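PDB 6GRH: microcin B17-processing protein McbB from Escherichia coli str. K-12 substr. MG1655, which is needed to process the inactive microcin B17 precursor McbA into the active antibiotic peptide. Local coordinates for residues G189-W200 with E282-L293. Numbering follows the deposited sequence.
Sequences GTPCHFCHIERW and EPVIHWQACSCL. With ZN (zinc ion), chain F; SO4 (sulfate ion), chain G.
C192 and C195 meet C290 and C292 around a zinc ion, a Cys4 site built from a CxxC and a CxC pair. Each SG lies 2.3 Å from the metal. C192 N-caps helix 193-204. The thiolate of C195 takes a nearly straight hydrogen bond from W287 N (3.2 Å, 169°), which probably tempers its negative charge.

Three CH-pi contacts continue the interface. P191 CG sits over the centre of one H286 face, 3.8 Å from the centroid. At the edge of this ring, NE2 gives G189 O a weak hydrogen bond. V284 CG2 stands over the centre of the H196 ring, which is held by a straight bond from ND1 to C192 O (2.9 Å). E198 CG sits over one face of the W287 six-membered ring, 3.4 Å from its centroid. Its chain bends at chi2 (-64°), bringing the carboxylate over the ring, planes 12° apart; OE2 is hydrogen-bonded to Y225 OH.

R199 NH2 and E282 OE2 form a long salt bridge (3.9 Å) through charge alone, and a water links them. R199 NH1 and NH2 grip a sulfate, probably from the crystallisation liquor; R203 shares both it and E282.

The contact ties helix 193-204 to the loop after strand 279-282, an outermost strand of this chain's mixed sheet. W200 packs on strands 167-174 and 269-273, F194 on helix 150-160, and chains of McbC and McbD border the loop.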
loop_
_atom_site.group_PDB
_atom_site.type_symbol
_atom_site.label_atom_id
_atom_site.label_comp_id
_atom_site.label_asym_id
_atom_site.label_seq_id
_atom_site.Cartn_x
_atom_site.Cartn_y
_atom_site.Cartn_z
ATOM N N GLY B 189 8.165 21.325 -8.052
ATOM C CA GLY B 189 7.581 20.280 -8.893
ATOM C C GLY B 189 6.679 19.278 -8.178
ATOM O O GLY B 189 6.549 18.144 -8.639
ATOM N N THR B 190 6.065 19.689 -7.061
ATOM C CA THR B 190 5.244 18.802 -6.233
ATOM C C THR B 190 3.786 18.745 -6.739
ATOM O O THR B 190 3.340 19.672 -7.426
ATOM C CB THR B 190 5.220 19.239 -4.758
ATOM O OG1 THR B 190 4.775 20.584 -4.655
ATOM C CG2 THR B 190 6.598 19.131 -4.127
ATOM N N PRO B 191 3.048 17.659 -6.401
ATOM C CA PRO B 191 1.689 17.485 -6.917
ATOM C C PRO B 191 0.695 18.501 -6.415
ATOM O O PRO B 191 0.719 18.869 -5.262
ATOM C CB PRO B 191 1.287 16.082 -6.427
ATOM C CG PRO B 191 2.571 15.373 -6.197
ATOM C CD PRO B 191 3.491 16.453 -5.672
ATOM N N CYS B 192 -0.212 18.865 -7.311
ATOM C CA CYS B 192 -1.217 19.856 -7.071
ATOM C C CYS B 192 -2.458 19.261 -6.409
ATOM O O CYS B 192 -2.511 18.077 -6.124
ATOM C CB CYS B 192 -1.545 20.520 -8.405
ATOM S SG CYS B 192 -2.730 19.620 -9.431
ATOM N N HIS B 193 -3.428 20.110 -6.114
ATOM C CA HIS B 193 -4.703 19.669 -5.560
ATOM C C HIS B 193 -5.393 18.541 -6.336
ATOM O O HIS B 193 -5.941 17.610 -5.746
ATOM C CB HIS B 193 -5.674 20.813 -5.540
ATOM C CG HIS B 193 -7.063 20.400 -5.222
ATOM N ND1 HIS B 193 -7.425 19.926 -3.983
ATOM C CD2 HIS B 193 -8.186 20.399 -5.979
ATOM C CE1 HIS B 193 -8.718 19.641 -3.997
ATOM N NE2 HIS B 193 -9.206 19.925 -5.191
ATOM N N PHE B 194 -5.390 18.647 -7.656
ATOM C CA PHE B 194 -6.104 17.672 -8.499
ATOM C C PHE B 194 -5.417 16.300 -8.422
ATOM O O PHE B 194 -6.084 15.263 -8.393
ATOM C CB PHE B 194 -6.318 18.238 -9.910
ATOM C CG PHE B 194 -7.209 19.437 -9.908
ATOM C CD1 PHE B 194 -8.569 19.296 -9.632
ATOM C CD2 PHE B 194 -6.685 20.714 -10.046
ATOM C CE1 PHE B 194 -9.390 20.401 -9.532
ATOM C CE2 PHE B 194 -7.508 21.833 -9.983
ATOM C CZ PHE B 194 -8.858 21.680 -9.718
ATOM N N CYS B 195 -4.090 16.301 -8.275
ATOM C CA CYS B 195 -3.365 15.082 -7.977
ATOM C C CYS B 195 -3.855 14.413 -6.686
ATOM O O CYS B 195 -3.955 13.176 -6.628
ATOM C CB CYS B 195 -1.853 15.327 -7.926
ATOM S SG CYS B 195 -1.119 15.749 -9.513
ATOM N N HIS B 196 -4.163 15.225 -5.674
ATOM C CA HIS B 196 -4.632 14.750 -4.376
ATOM C C HIS B 196 -6.056 14.225 -4.427
ATOM O O HIS B 196 -6.334 13.058 -3.994
ATOM C CB HIS B 196 -4.493 15.839 -3.300
ATOM C CG HIS B 196 -3.088 16.033 -2.852
ATOM N ND1 HIS B 196 -2.173 16.770 -3.568
ATOM C CD2 HIS B 196 -2.411 15.507 -1.800
ATOM C CE1 HIS B 196 -1.006 16.733 -2.951
ATOM N NE2 HIS B 196 -1.122 15.965 -1.882
ATOM N N ILE B 197 -6.957 15.041 -4.957
ATOM C CA ILE B 197 -8.380 14.721 -4.908
ATOM C C ILE B 197 -8.688 13.452 -5.730
ATOM O O ILE B 197 -9.515 12.646 -5.332
ATOM C CB ILE B 197 -9.234 15.929 -5.333
ATOM C CG1 ILE B 197 -10.658 15.796 -4.795
ATOM C CG2 ILE B 197 -9.238 16.095 -6.836
ATOM C CD1 ILE B 197 -11.339 17.131 -4.665
ATOM N N GLU B 198 -7.960 13.245 -6.824
ATOM C CA GLU B 198 -8.067 12.008 -7.614
ATOM C C GLU B 198 -7.548 10.775 -6.864
ATOM O O GLU B 198 -8.118 9.690 -6.978
ATOM C CB GLU B 198 -7.357 12.167 -8.962
ATOM C CG GLU B 198 -8.080 13.178 -9.863
ATOM C CD GLU B 198 -9.489 12.753 -10.270
ATOM O OE1 GLU B 198 -9.723 11.523 -10.355
ATOM O OE2 GLU B 198 -10.338 13.650 -10.531
ATOM N N ARG B 199 -6.469 10.930 -6.117
ATOM C CA ARG B 199 -5.996 9.854 -5.234
ATOM C C ARG B 199 -7.084 9.465 -4.209
ATOM O O ARG B 199 -7.356 8.262 -4.040
ATOM C CB ARG B 199 -4.691 10.241 -4.543
ATOM C CG ARG B 199 -4.057 9.153 -3.682
ATOM C CD ARG B 199 -3.391 8.100 -4.528
ATOM N NE ARG B 199 -2.789 7.039 -3.726
ATOM C CZ ARG B 199 -3.404 5.927 -3.300
ATOM N NH1 ARG B 199 -4.699 5.674 -3.543
ATOM N NH2 ARG B 199 -2.700 5.053 -2.593
ATOM N N TRP B 200 -7.728 10.439 -3.572
ATOM C CA TRP B 200 -8.753 10.134 -2.558
ATOM C C TRP B 200 -10.044 9.591 -3.183
ATOM O O TRP B 200 -10.648 8.649 -2.641
ATOM C CB TRP B 200 -9.087 11.334 -1.662
ATOM C CG TRP B 200 -7.899 12.095 -1.099
ATOM C CD1 TRP B 200 -7.806 13.444 -0.969
ATOM C CD2 TRP B 200 -6.656 11.563 -0.613
ATOM N NE1 TRP B 200 -6.601 13.786 -0.445
ATOM C CE2 TRP B 200 -5.874 12.658 -0.203
ATOM C CE3 TRP B 200 -6.132 10.263 -0.473
ATOM C CZ2 TRP B 200 -4.596 12.514 0.334
ATOM C CZ3 TRP B 200 -4.849 10.113 0.055
ATOM C CH2 TRP B 200 -4.095 11.235 0.448
ATOM N N GLU B 282 0.525 11.269 4.265
ATOM C CA GLU B 282 0.770 10.410 3.109
ATOM C C GLU B 282 1.233 11.234 1.908
ATOM O O GLU B 282 0.569 12.186 1.553
ATOM C CB GLU B 282 -0.539 9.659 2.748
ATOM C CG GLU B 282 -0.383 8.537 1.737
ATOM C CD GLU B 282 -1.644 7.677 1.539
ATOM O OE1 GLU B 282 -2.716 7.992 2.110
ATOM O OE2 GLU B 282 -1.570 6.655 0.803
ATOM N N PRO B 283 2.358 10.845 1.271
ATOM C CA PRO B 283 2.756 11.530 0.041
ATOM C C PRO B 283 1.941 10.972 -1.118
ATOM O O PRO B 283 1.791 9.768 -1.203
ATOM C CB PRO B 283 4.238 11.175 -0.086
ATOM C CG PRO B 283 4.366 9.818 0.580
ATOM C CD PRO B 283 3.236 9.690 1.568
ATOM N N VAL B 284 1.382 11.819 -1.970
ATOM C CA VAL B 284 0.646 11.324 -3.147
ATOM C C VAL B 284 1.523 11.467 -4.386
ATOM O O VAL B 284 2.341 12.356 -4.459
ATOM C CB VAL B 284 -0.726 12.011 -3.343
ATOM C CG1 VAL B 284 -1.472 12.095 -2.009
ATOM C CG2 VAL B 284 -0.594 13.365 -3.995
ATOM N N ILE B 285 1.308 10.607 -5.358
ATOM C CA ILE B 285 1.957 10.714 -6.660
ATOM C C ILE B 285 1.231 11.736 -7.548
ATOM O O ILE B 285 0.084 12.104 -7.294
ATOM C CB ILE B 285 2.060 9.342 -7.377
ATOM C CG1 ILE B 285 0.690 8.761 -7.724
ATOM C CG2 ILE B 285 2.825 8.341 -6.507
ATOM C CD1 ILE B 285 0.745 7.557 -8.625
ATOM N N HIS B 286 1.931 12.216 -8.562
ATOM C CA HIS B 286 1.292 13.011 -9.630
ATOM C C HIS B 286 0.256 12.138 -10.333
ATOM O O HIS B 286 0.507 10.965 -10.609
ATOM C CB HIS B 286 2.321 13.474 -10.654
ATOM C CG HIS B 286 3.269 14.500 -10.138
ATOM N ND1 HIS B 286 4.453 14.174 -9.516
ATOM C CD2 HIS B 286 3.212 15.853 -10.164
ATOM C CE1 HIS B 286 5.080 15.289 -9.170
ATOM N NE2 HIS B 286 4.353 16.320 -9.562
ATOM N N TRP B 287 -0.932 12.678 -10.546
ATOM C CA TRP B 287 -1.964 11.928 -11.228
ATOM C C TRP B 287 -1.617 11.907 -12.723
ATOM O O TRP B 287 -1.235 12.933 -13.308
ATOM C CB TRP B 287 -3.315 12.549 -10.978
ATOM C CG TRP B 287 -4.438 11.893 -11.671
ATOM C CD1 TRP B 287 -4.676 10.563 -11.785
ATOM C CD2 TRP B 287 -5.536 12.557 -12.289
ATOM N NE1 TRP B 287 -5.856 10.354 -12.436
ATOM C CE2 TRP B 287 -6.409 11.568 -12.751
ATOM C CE3 TRP B 287 -5.870 13.906 -12.477
ATOM C CZ2 TRP B 287 -7.604 11.873 -13.411
ATOM C CZ3 TRP B 287 -7.058 14.217 -13.137
ATOM C CH2 TRP B 287 -7.911 13.198 -13.593
ATOM N N GLN B 288 -1.684 10.723 -13.314
ATOM C CA GLN B 288 -1.320 10.546 -14.717
ATOM C C GLN B 288 -2.032 11.498 -15.687
ATOM O O GLN B 288 -1.430 11.879 -16.704
ATOM C CB GLN B 288 -1.538 9.089 -15.167
ATOM C CG GLN B 288 -2.970 8.586 -15.041
ATOM C CD GLN B 288 -3.057 7.090 -15.208
ATOM O OE1 GLN B 288 -2.240 6.474 -15.916
ATOM N NE2 GLN B 288 -4.022 6.479 -14.534
ATOM N N ALA B 289 -3.307 11.824 -15.407
ATOM C CA ALA B 289 -4.072 12.710 -16.268
ATOM C C ALA B 289 -4.007 14.188 -15.904
ATOM O O ALA B 289 -4.703 14.976 -16.537
ATOM C CB ALA B 289 -5.522 12.288 -16.345
ATOM N N CYS B 290 -3.196 14.561 -14.922
ATOM C CA CYS B 290 -3.079 15.957 -14.507
ATOM C C CYS B 290 -2.030 16.678 -15.327
ATOM O O CYS B 290 -0.998 16.125 -15.621
ATOM C CB CYS B 290 -2.683 16.056 -13.041
ATOM S SG CYS B 290 -2.914 17.719 -12.378
ATOM N N SER B 291 -2.261 17.943 -15.613
ATOM C CA SER B 291 -1.288 18.753 -16.360
ATOM C C SER B 291 -0.427 19.690 -15.486
ATOM O O SER B 291 0.316 20.505 -16.045
ATOM C CB SER B 291 -2.069 19.587 -17.359
ATOM O OG SER B 291 -3.023 20.331 -16.605
ATOM N N CYS B 292 -0.463 19.557 -14.155
ATOM C CA CYS B 292 0.328 20.461 -13.296
ATOM C C CYS B 292 1.834 20.431 -13.599
ATOM O O CYS B 292 2.499 21.451 -13.595
ATOM C CB CYS B 292 0.074 20.245 -11.797
ATOM S SG CYS B 292 0.422 18.604 -11.120
ATOM N N LEU B 293 2.348 19.241 -13.895
ATOM C CA LEU B 293 3.752 19.040 -14.255
ATOM C C LEU B 293 4.184 19.744 -15.530
ATOM O O LEU B 293 5.356 20.086 -15.687
ATOM C CB LEU B 293 4.001 17.551 -14.482
ATOM C CG LEU B 293 4.120 16.779 -13.193
ATOM C CD1 LEU B 293 4.220 15.306 -13.508
ATOM C CD2 LEU B 293 5.329 17.294 -12.433
HETATM ZN ZN ZN F . -1.654 17.825 -10.450
HETATM S S SO4 G . -5.256 2.433 -1.984
HETATM O O1 SO4 G . -6.065 2.172 -0.772
HETATM O O2 SO4 G . -5.129 1.214 -2.815
HETATM O O3 SO4 G . -5.953 3.460 -2.791
HETATM O O4 SO4 G . -3.917 2.871 -1.553
HETATM O O HOH W 1 3.576 19.396 -10.096
HETATM O O HOH W 2 -2.393 11.123 -7.349
HETATM O O HOH W 3 1.064 14.700 -0.630
HETATM O O HOH W 4 -0.041 8.071 -4.049
HETATM O O HOH W 5 -0.066 5.755 -1.188
HETATM O O HOH W 6 -0.880 8.304 -1.653
#